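Local coordinates for Fe-regulated protein B (Neisseria meningitidis, PDB 4AIP) that imports iron across the meningococcal outer membrane as a TonB-dependent transporter, and is probably a siderophore receptor like many of its family, at residues B[270-275]-B[307-312]; B[332-337]-B[358-363]; B[117-122]-B[137-142]. One frame throughout, in Å; residues are numbered along the deposited sequence.

Contact 1. Residues B[270-275]-B[307-312]. With N8E (3,6,9,12,15-pentaoxatricosan-1-ol), chain F.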
loop_
_atom_site.group_PDB
_atom_site.type_symbol
_atom_site.label_atom_id
_atom_site.label_comp_id
_atom_site.label_asym_id
_atom_site.label_seq_id
_atom_site.Cartn_x
_atom_site.Cartn_y
_atom_site.Cartn_z
ATOM N N HIS B 270 18.626 -3.284 -7.259
ATOM C CA HIS B 270 17.641 -2.231 -7.482
ATOM C C HIS B 270 17.321 -1.590 -6.160
ATOM O O HIS B 270 17.036 -2.321 -5.199
ATOM C CB HIS B 270 16.351 -2.700 -8.167
ATOM C CG HIS B 270 15.342 -1.604 -8.328
ATOM N ND1 HIS B 270 15.349 -0.754 -9.405
ATOM C CD2 HIS B 270 14.325 -1.190 -7.537
ATOM C CE1 HIS B 270 14.371 0.122 -9.291
ATOM N NE2 HIS B 270 13.751 -0.102 -8.149
ATOM N N MET B 271 17.365 -0.256 -6.109
ATOM C CA MET B 271 17.041 0.430 -4.901
ATOM C C MET B 271 15.916 1.415 -5.114
ATOM O O MET B 271 15.831 2.050 -6.169
ATOM C CB MET B 271 18.247 1.135 -4.377
ATOM C CG MET B 271 17.847 2.357 -3.667
ATOM S SD MET B 271 19.140 3.414 -3.119
ATOM C CE MET B 271 19.743 4.213 -4.549
ATOM N N LYS B 272 15.066 1.563 -4.095
ATOM C CA LYS B 272 14.071 2.598 -4.154
ATOM C C LYS B 272 14.003 3.265 -2.793
ATOM O O LYS B 272 14.042 2.576 -1.786
ATOM C CB LYS B 272 12.705 2.043 -4.571
ATOM C CG LYS B 272 11.729 3.134 -4.678
ATOM C CD LYS B 272 10.288 2.732 -4.642
ATOM C CE LYS B 272 9.799 2.262 -5.937
ATOM N NZ LYS B 272 8.476 2.871 -6.131
ATOM N N ASP B 273 13.832 4.601 -2.800
ATOM C CA ASP B 273 13.790 5.432 -1.604
ATOM C C ASP B 273 12.628 6.385 -1.821
ATOM O O ASP B 273 12.646 7.198 -2.765
ATOM C CB ASP B 273 15.074 6.281 -1.633
ATOM C CG ASP B 273 15.604 6.652 -0.225
ATOM O OD1 ASP B 273 14.825 7.171 0.605
ATOM O OD2 ASP B 273 16.818 6.482 0.006
ATOM N N GLN B 274 11.622 6.367 -0.976
ATOM C CA GLN B 274 10.458 7.191 -1.284
ATOM C C GLN B 274 9.891 7.973 -0.080
ATOM O O GLN B 274 9.745 7.432 1.037
ATOM C CB GLN B 274 9.399 6.278 -1.864
ATOM C CG GLN B 274 8.217 6.985 -2.299
ATOM C CD GLN B 274 7.250 6.088 -2.983
ATOM O OE1 GLN B 274 6.895 6.331 -4.138
ATOM N NE2 GLN B 274 6.830 5.033 -2.313
ATOM N N HIS B 275 9.505 9.218 -0.343
ATOM C CA HIS B 275 8.887 10.014 0.686
ATOM C C HIS B 275 7.499 10.406 0.292
ATOM O O HIS B 275 7.327 10.931 -0.796
ATOM C CB HIS B 275 9.642 11.303 0.878
ATOM C CG HIS B 275 11.100 11.145 1.171
ATOM N ND1 HIS B 275 11.974 12.205 1.100
ATOM C CD2 HIS B 275 11.837 10.080 1.562
ATOM C CE1 HIS B 275 13.188 11.799 1.416
ATOM N NE2 HIS B 275 13.132 10.517 1.722
ATOM N N THR B 307 10.749 10.371 -5.091
ATOM C CA THR B 307 11.360 9.046 -5.141
ATOM C C THR B 307 12.752 9.038 -5.803
ATOM O O THR B 307 13.005 9.747 -6.799
ATOM C CB THR B 307 10.449 8.114 -5.958
ATOM O OG1 THR B 307 9.084 8.428 -5.675
ATOM C CG2 THR B 307 10.695 6.712 -5.590
ATOM N N GLN B 308 13.633 8.186 -5.307
ATOM C CA GLN B 308 14.918 7.984 -5.939
ATOM C C GLN B 308 15.096 6.496 -6.101
ATOM O O GLN B 308 14.924 5.715 -5.113
ATOM C CB GLN B 308 16.056 8.565 -5.090
ATOM C CG GLN B 308 17.344 8.823 -5.851
ATOM C CD GLN B 308 18.475 9.336 -4.956
ATOM O OE1 GLN B 308 19.028 8.596 -4.167
ATOM N NE2 GLN B 308 18.815 10.598 -5.092
ATOM N N SER B 309 15.451 6.092 -7.319
ATOM C CA SER B 309 15.528 4.694 -7.628
ATOM C C SER B 309 16.741 4.515 -8.456
ATOM O O SER B 309 17.107 5.337 -9.316
ATOM C CB SER B 309 14.345 4.162 -8.446
ATOM O OG SER B 309 13.141 4.821 -8.176
ATOM N N ASN B 310 17.326 3.359 -8.285
ATOM C CA ASN B 310 18.508 3.077 -8.988
ATOM C C ASN B 310 18.534 1.596 -9.272
ATOM O O ASN B 310 18.480 0.787 -8.330
ATOM C CB ASN B 310 19.702 3.421 -8.088
ATOM C CG ASN B 310 21.010 3.425 -8.868
ATOM O OD1 ASN B 310 20.983 3.632 -10.090
ATOM N ND2 ASN B 310 22.150 3.174 -8.185
ATOM N N THR B 311 18.591 1.242 -10.553
ATOM C CA THR B 311 19.038 -0.107 -10.909
ATOM C C THR B 311 20.486 -0.026 -11.385
ATOM O O THR B 311 20.810 0.809 -12.229
ATOM C CB THR B 311 18.200 -0.747 -12.042
ATOM O OG1 THR B 311 16.803 -0.556 -11.814
ATOM C CG2 THR B 311 18.445 -2.187 -12.094
ATOM N N ASN B 312 21.328 -0.889 -10.827
ATOM C CA ASN B 312 22.775 -0.799 -10.956
ATOM C C ASN B 312 23.363 -2.148 -11.268
ATOM O O ASN B 312 23.075 -3.113 -10.555
ATOM C CB ASN B 312 23.384 -0.350 -9.624
ATOM C CG ASN B 312 24.915 -0.085 -9.743
ATOM O OD1 ASN B 312 25.328 0.885 -10.378
ATOM N ND2 ASN B 312 25.733 -0.934 -9.155
HETATM C C01 N8E F . 9.443 -1.573 -6.476
HETATM C C02 N8E F . 10.946 -1.367 -6.463
HETATM C C03 N8E F . 11.557 -1.898 -5.175
HETATM C C04 N8E F . 11.850 -3.395 -5.202
HETATM C C05 N8E F . 13.260 -3.726 -5.643
HETATM C C06 N8E F . 13.311 -5.061 -6.386
HETATM C C07 N8E F . 13.043 -4.931 -7.846
HETATM C C08 N8E F . 13.696 -6.014 -8.706
HETATM O O09 N8E F . 15.108 -5.861 -8.736
HETATM C C10 N8E F . 15.844 -6.821 -9.452
HETATM C C11 N8E F . 17.286 -6.886 -8.955
HETATM O O12 N8E F . 17.579 -8.217 -8.586
HETATM C C13 N8E F . 17.545 -8.619 -7.223
HETATM C C14 N8E F . 17.633 -10.140 -7.266
HETATM O O15 N8E F . 16.746 -10.724 -6.306
HETATM C C16 N8E F . 16.010 -11.850 -6.788
HETATM C C17 N8E F . 16.835 -13.109 -6.613
HETATM O O18 N8E F . 16.606 -13.587 -5.284
HETATM C C19 N8E F . 17.797 -14.044 -4.615
HETATM C C20 N8E F . 18.291 -15.457 -4.974
HETATM O O21 N8E F . 19.726 -15.481 -5.057
HETATM C C22 N8E F . 20.339 -16.041 -3.902
HETATM C C23 N8E F . 21.277 -17.102 -4.437
HETATM O O24 N8E F . 21.800 -17.892 -3.352
#
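H270 and T311 face each other as a non-hydrogen-bonded pair, and their side chains make the one side-chain hydrogen bond settled between 270-275 and 307-312. H270 ND1 and T311 OG1 lie 2.8 Å apart at a nearly straight 162°, with either atom able to donate. The hydroxyl lies at the edge of the imidazole, near its plane. With CG anti to the backbone N (chi1 178°) the ring stands beside the carbonyl carbon, and its rotation about CB-CG puts ND1 on the T311 side. NE2, buried here, has no polar partner in the model. D273 OD2 accepts a hydrogen bond from D140 N of the plug.

The main chains are joined by four hydrogen bonds, two in each of the pairs M271-N310 and D273-Q308. M271 N to N310 O is the shortest at 2.7 Å, whereas D273 N to Q308 O is the most bent, 136° at the hydrogen. Between them CA-H groups also point at carbonyl oxygens, S309 CA lying 3.0 Å from M271 O. These are neighbouring antiparallel strands, 264-276 and 302-318, in the wall of the transmembrane beta-barrel, and their side chains alternate between its two surfaces.

Apolar contacts differ on the two surfaces. On the plug side, M271 bends at its thioether to lay CE against N310 CB at 3.6 Å. On the surface of H270, K272 and T311, K272 CG rests on T307 CG2 at 3.8 Å. The detergent's alkyl chain runs along this outer side: N8E C05 comes within 3.3 Å of H270 CD2, and K272 CE touches C02 at 3.8 Å.

Contact 2. Residues B[332-337]-B[358-363]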
loop_
_atom_site.group_PDB
_atom_site.type_symbol
_atom_site.label_atom_id
_atom_site.label_comp_id
_atom_site.label_asym_id
_atom_site.label_seq_id
_atom_site.Cartn_x
_atom_site.Cartn_y
_atom_site.Cartn_z
ATOM N N VAL B 332 20.963 3.027 -13.968
ATOM C CA VAL B 332 19.925 3.997 -14.360
ATOM C C VAL B 332 19.254 4.523 -13.101
ATOM O O VAL B 332 18.724 3.752 -12.334
ATOM C CB VAL B 332 18.891 3.376 -15.347
ATOM C CG1 VAL B 332 18.395 2.070 -14.835
ATOM C CG2 VAL B 332 17.730 4.263 -15.612
ATOM N N LEU B 333 19.314 5.840 -12.900
ATOM C CA LEU B 333 18.883 6.500 -11.702
ATOM C C LEU B 333 17.688 7.312 -12.123
ATOM O O LEU B 333 17.734 8.016 -13.172
ATOM C CB LEU B 333 19.981 7.450 -11.273
ATOM C CG LEU B 333 20.330 7.762 -9.836
ATOM C CD1 LEU B 333 21.412 8.814 -9.878
ATOM C CD2 LEU B 333 19.144 8.257 -9.057
ATOM N N GLU B 334 16.633 7.211 -11.318
ATOM C CA GLU B 334 15.394 7.937 -11.572
ATOM C C GLU B 334 15.061 8.782 -10.416
ATOM O O GLU B 334 15.081 8.306 -9.260
ATOM C CB GLU B 334 14.211 7.011 -11.725
ATOM C CG GLU B 334 14.278 6.155 -12.934
ATOM C CD GLU B 334 13.848 6.890 -14.256
ATOM O OE1 GLU B 334 13.155 7.973 -14.191
ATOM O OE2 GLU B 334 14.188 6.311 -15.342
ATOM N N LYS B 335 14.729 10.027 -10.722
ATOM C CA LYS B 335 14.258 10.910 -9.713
ATOM C C LYS B 335 12.875 11.383 -10.075
ATOM O O LYS B 335 12.619 11.924 -11.177
ATOM C CB LYS B 335 15.182 12.064 -9.516
ATOM C CG LYS B 335 15.220 12.325 -8.034
ATOM C CD LYS B 335 16.367 13.171 -7.541
ATOM C CE LYS B 335 17.187 13.479 -8.766
ATOM N NZ LYS B 335 18.633 13.484 -8.806
ATOM N N GLU B 336 11.960 11.183 -9.152
ATOM C CA GLU B 336 10.596 11.563 -9.425
ATOM C C GLU B 336 9.951 12.451 -8.450
ATOM O O GLU B 336 10.213 12.364 -7.239
ATOM C CB GLU B 336 9.734 10.358 -9.498
ATOM C CG GLU B 336 9.658 9.929 -10.826
ATOM C CD GLU B 336 8.711 8.762 -10.988
ATOM O OE1 GLU B 336 7.457 9.008 -11.003
ATOM O OE2 GLU B 336 9.244 7.626 -11.119
ATOM N N ARG B 337 9.096 13.294 -9.007
ATOM C CA ARG B 337 8.123 13.979 -8.229
ATOM C C ARG B 337 6.730 13.681 -8.775
ATOM O O ARG B 337 6.408 13.853 -9.973
ATOM C CB ARG B 337 8.404 15.477 -8.148
ATOM C CG ARG B 337 7.379 16.248 -7.373
ATOM C CD ARG B 337 7.488 17.708 -7.731
ATOM N NE ARG B 337 6.612 18.550 -6.927
ATOM C CZ ARG B 337 5.397 18.922 -7.301
ATOM N NH1 ARG B 337 4.901 18.550 -8.490
ATOM N NH2 ARG B 337 4.693 19.699 -6.510
ATOM N N ARG B 358 9.800 13.698 -14.126
ATOM C CA ARG B 358 10.928 12.735 -14.012
ATOM C C ARG B 358 12.264 13.277 -14.365
ATOM O O ARG B 358 12.359 14.174 -15.195
ATOM C CB ARG B 358 10.670 11.557 -14.861
ATOM C CG ARG B 358 9.400 10.911 -14.421
ATOM C CD ARG B 358 8.801 10.174 -15.527
ATOM N NE ARG B 358 9.808 9.249 -15.931
ATOM C CZ ARG B 358 9.717 8.393 -16.945
ATOM N NH1 ARG B 358 8.698 8.265 -17.720
ATOM N NH2 ARG B 358 10.677 7.632 -17.211
ATOM N N ILE B 359 13.296 12.775 -13.698
ATOM C CA ILE B 359 14.660 12.963 -14.200
ATOM C C ILE B 359 15.305 11.599 -14.249
ATOM O O ILE B 359 15.355 10.901 -13.216
ATOM C CB ILE B 359 15.511 13.828 -13.306
ATOM C CG1 ILE B 359 14.783 15.118 -12.963
ATOM C CG2 ILE B 359 16.857 14.128 -14.000
ATOM C CD1 ILE B 359 15.424 15.878 -11.789
ATOM N N THR B 360 15.820 11.248 -15.433
ATOM C CA THR B 360 16.454 9.960 -15.637
ATOM C C THR B 360 17.922 10.166 -15.890
ATOM O O THR B 360 18.286 11.006 -16.745
ATOM C CB THR B 360 15.836 9.197 -16.874
ATOM O OG1 THR B 360 14.425 9.037 -16.684
ATOM C CG2 THR B 360 16.513 7.807 -17.075
ATOM N N THR B 361 18.740 9.381 -15.189
ATOM C CA THR B 361 20.173 9.464 -15.320
ATOM C C THR B 361 20.735 8.077 -15.672
ATOM O O THR B 361 20.611 7.119 -14.890
ATOM C CB THR B 361 20.786 10.051 -14.004
ATOM O OG1 THR B 361 20.299 11.389 -13.827
ATOM C CG2 THR B 361 22.295 10.051 -14.017
ATOM N N ARG B 362 21.367 7.998 -16.842
ATOM C CA ARG B 362 22.040 6.786 -17.277
ATOM C C ARG B 362 23.506 6.942 -17.191
ATOM O O ARG B 362 24.080 7.836 -17.764
ATOM C CB ARG B 362 21.708 6.441 -18.708
ATOM C CG ARG B 362 20.258 5.931 -18.894
ATOM C CD ARG B 362 19.943 5.694 -20.421
ATOM N NE ARG B 362 18.665 5.029 -20.732
ATOM C CZ ARG B 362 17.596 5.015 -19.937
ATOM N NH1 ARG B 362 17.751 5.542 -18.828
ATOM N NH2 ARG B 362 16.418 4.487 -20.156
ATOM N N GLY B 363 24.170 6.056 -16.513
ATOM C CA GLY B 363 25.577 6.260 -16.434
ATOM C C GLY B 363 26.356 4.993 -16.509
ATOM O O GLY B 363 25.808 3.887 -16.293
#
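Strands 325-339 and 355-371 pair here as antiparallel neighbours in the barrel wall, with residues 332-337 facing 358-363 in regular register. Two hydrogen-bonded pairs, L333-T361 and K335-I359, carry four main-chain bonds, T361 N to L333 O being the shortest at 2.6 Å. E334-T360 between them, and V332-R362 and E336-R358 at the ends, are non-hydrogen-bonded pairs whose side chains share the other surface.

Polar groups gather on that surface around E334. Its chain folds over at chi2 (-80°), which brings the carboxylate alongside T360. Both E334 oxygens, OE1 and OE2, stand 3.0 Å from T360 OG1, but these contacts are weak, and the single hydroxyl proton cannot be assigned to either. T360 OG1 is also hydrogen-bonded to K390, its stronger partner. R358 brings NH2 to 3.9 Å from E334 OE1, a long salt bridge in which the oxygen lies at the guanidinium edge, in its plane. K390 NZ lies close to R358 NH2 as well, and the carboxylate probably eases the likeness of their charges.

Carbon parts also pack here: E336 and R358 run side by side, with CG on CG at 3.7 Å, and the V332 CG2 methyl lies 3.5 Å from R362 NH1, oblique to the guanidinium.

K224 and N197 of a second subunit pack on E336 and R358. Strand 302-318 flanks 332-337, where T311 touches V332, while strand 376-390 flanks 358-363 and supplies I389 against I359.

Contact 3. Residues B[117-122]-B[137-142]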
loop_
_atom_site.group_PDB
_atom_site.type_symbol
_atom_site.label_atom_id
_atom_site.label_comp_id
_atom_site.label_asym_id
_atom_site.label_seq_id
_atom_site.Cartn_x
_atom_site.Cartn_y
_atom_site.Cartn_z
ATOM N N VAL B 117 28.071 19.849 -4.369
ATOM C CA VAL B 117 28.410 18.586 -3.635
ATOM C C VAL B 117 27.370 17.505 -3.909
ATOM O O VAL B 117 26.167 17.775 -3.931
ATOM C CB VAL B 117 28.554 18.798 -2.072
ATOM C CG1 VAL B 117 29.286 20.139 -1.769
ATOM C CG2 VAL B 117 27.178 18.850 -1.421
ATOM N N ASP B 118 27.832 16.273 -4.125
ATOM C CA ASP B 118 26.928 15.222 -4.637
ATOM C C ASP B 118 26.876 14.180 -3.563
ATOM O O ASP B 118 27.817 14.136 -2.740
ATOM C CB ASP B 118 27.547 14.600 -5.901
ATOM C CG ASP B 118 27.511 15.519 -7.084
ATOM O OD1 ASP B 118 26.461 16.178 -7.332
ATOM O OD2 ASP B 118 28.525 15.542 -7.808
ATOM N N ILE B 119 25.821 13.374 -3.567
ATOM C CA ILE B 119 25.713 12.159 -2.811
ATOM C C ILE B 119 25.759 11.051 -3.858
ATOM O O ILE B 119 24.892 10.990 -4.747
ATOM C CB ILE B 119 24.353 12.055 -2.086
ATOM C CG1 ILE B 119 24.323 13.095 -0.926
ATOM C CG2 ILE B 119 24.125 10.602 -1.479
ATOM C CD1 ILE B 119 23.143 13.965 -0.959
ATOM N N LYS B 120 26.736 10.163 -3.667
ATOM C CA LYS B 120 26.976 9.059 -4.531
ATOM C C LYS B 120 26.543 7.830 -3.822
ATOM O O LYS B 120 27.013 7.595 -2.708
ATOM C CB LYS B 120 28.480 9.011 -4.800
ATOM C CG LYS B 120 28.949 10.182 -5.624
ATOM C CD LYS B 120 30.424 10.035 -6.031
ATOM C CE LYS B 120 30.962 11.347 -6.647
ATOM N NZ LYS B 120 32.129 11.128 -7.607
ATOM N N VAL B 121 25.617 7.053 -4.398
ATOM C CA VAL B 121 25.361 5.726 -3.836
ATOM C C VAL B 121 25.666 4.748 -4.904
ATOM O O VAL B 121 25.306 4.986 -6.104
ATOM C CB VAL B 121 23.974 5.554 -3.183
ATOM C CG1 VAL B 121 23.318 6.952 -2.792
ATOM C CG2 VAL B 121 23.078 4.693 -3.956
ATOM N N ASP B 122 26.408 3.719 -4.506
ATOM C CA ASP B 122 26.940 2.698 -5.394
ATOM C C ASP B 122 27.527 3.344 -6.664
ATOM O O ASP B 122 27.395 2.801 -7.770
ATOM C CB ASP B 122 25.817 1.743 -5.777
ATOM C CG ASP B 122 25.237 0.999 -4.578
ATOM O OD1 ASP B 122 26.009 0.660 -3.650
ATOM O OD2 ASP B 122 24.026 0.740 -4.584
ATOM N N PHE B 137 17.826 15.131 -2.927
ATOM C CA PHE B 137 17.397 13.965 -2.212
ATOM C C PHE B 137 18.548 13.357 -1.471
ATOM O O PHE B 137 19.652 13.147 -2.029
ATOM C CB PHE B 137 16.892 12.960 -3.242
ATOM C CG PHE B 137 16.012 11.929 -2.670
ATOM C CD1 PHE B 137 16.543 10.831 -2.020
ATOM C CD2 PHE B 137 14.643 12.065 -2.747
ATOM C CE1 PHE B 137 15.716 9.905 -1.432
ATOM C CE2 PHE B 137 13.790 11.113 -2.181
ATOM C CZ PHE B 137 14.328 10.044 -1.543
ATOM N N ILE B 138 18.299 13.076 -0.207
ATOM C CA ILE B 138 19.320 12.459 0.608
ATOM C C ILE B 138 18.877 11.067 0.942
ATOM O O ILE B 138 17.774 10.845 1.446
ATOM C CB ILE B 138 19.639 13.287 1.854
ATOM C CG1 ILE B 138 19.984 14.707 1.403
ATOM C CG2 ILE B 138 20.812 12.604 2.685
ATOM C CD1 ILE B 138 20.053 15.775 2.537
ATOM N N VAL B 139 19.777 10.141 0.632
ATOM C CA VAL B 139 19.517 8.730 0.702
ATOM C C VAL B 139 19.201 8.396 2.171
ATOM O O VAL B 139 19.630 9.066 3.054
ATOM C CB VAL B 139 20.755 7.986 0.202
ATOM C CG1 VAL B 139 21.918 8.306 1.127
ATOM C CG2 VAL B 139 20.488 6.483 0.096
ATOM N N ASP B 140 18.462 7.320 2.350
ATOM C CA ASP B 140 18.054 6.751 3.603
ATOM C C ASP B 140 19.195 5.845 4.092
ATOM O O ASP B 140 19.585 4.928 3.383
ATOM C CB ASP B 140 16.846 5.889 3.260
ATOM C CG ASP B 140 16.126 5.313 4.466
ATOM O OD1 ASP B 140 16.743 4.895 5.510
ATOM O OD2 ASP B 140 14.865 5.252 4.349
ATOM N N PRO B 141 19.677 6.041 5.323
ATOM C CA PRO B 141 20.846 5.285 5.793
ATOM C C PRO B 141 20.491 3.840 6.052
ATOM O O PRO B 141 21.383 2.972 6.243
ATOM C CB PRO B 141 21.211 5.973 7.127
ATOM C CG PRO B 141 19.936 6.683 7.560
ATOM C CD PRO B 141 19.273 7.107 6.253
ATOM N N ALA B 142 19.197 3.561 6.089
ATOM C CA ALA B 142 18.773 2.162 6.278
ATOM C C ALA B 142 19.285 1.328 5.098
ATOM O O ALA B 142 19.672 0.194 5.282
ATOM C CB ALA B 142 17.243 2.064 6.410
#
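I119 and V121, on alternate residues of strand 118-121, direct their side chains onto V139 and its neighbours in the loop 137-142, a largely apolar meeting inside the plug domain that fills the barrel. This strand is an edge of the plug's four-stranded mixed sheet, and the loop lies between it and strand 144-151.

I119 contributes two branches. Its CD1 end crosses I138 at about a right angle, touching CG1 at 4.0 Å, and also sits 3.7 Å from the carbonyl oxygen of F137. The I119 CG2 methyl, opposite the backbone N and beside the carbonyl carbon, takes an oblique path to V139 CG1, 4.1 Å away. V121 and V139 instead approach tip to tip, CG1 of the first against CG2 of the second at 4.1 Å. V139 can serve both partners because its chi1 of 62° turns CG1 toward I119 and CG2 toward V121.

M85 of helix 85-88 packs on I138 and V139, and the F137 ring stacks with H275 of the barrel wall. Past the apolar cluster the chain bends locally: D140 OD1 accepts from A142 N at 2.9 Å, an Asx turn.

How the contacts relate
From the N terminus the three contacts close in series, neither nesting nor crossing. Contact 3 comes first, closing a short loop of 14 residues within the plug. Contact 1 follows in the barrel, bridging 31 residues that include helix 296-299, and contact 2 closes a 20-residue excursion between the next two strands. Strands 302-318 and 325-339 are themselves neighbours, so contacts 1 and 2 form four successive strands of wall, joined where S309 O and T311 O probably accept from E334 N and V332 N. Contact 1 also meets the plug, with M271 CE against V121 CG2, whereas contacts 2 and 3 do not touch.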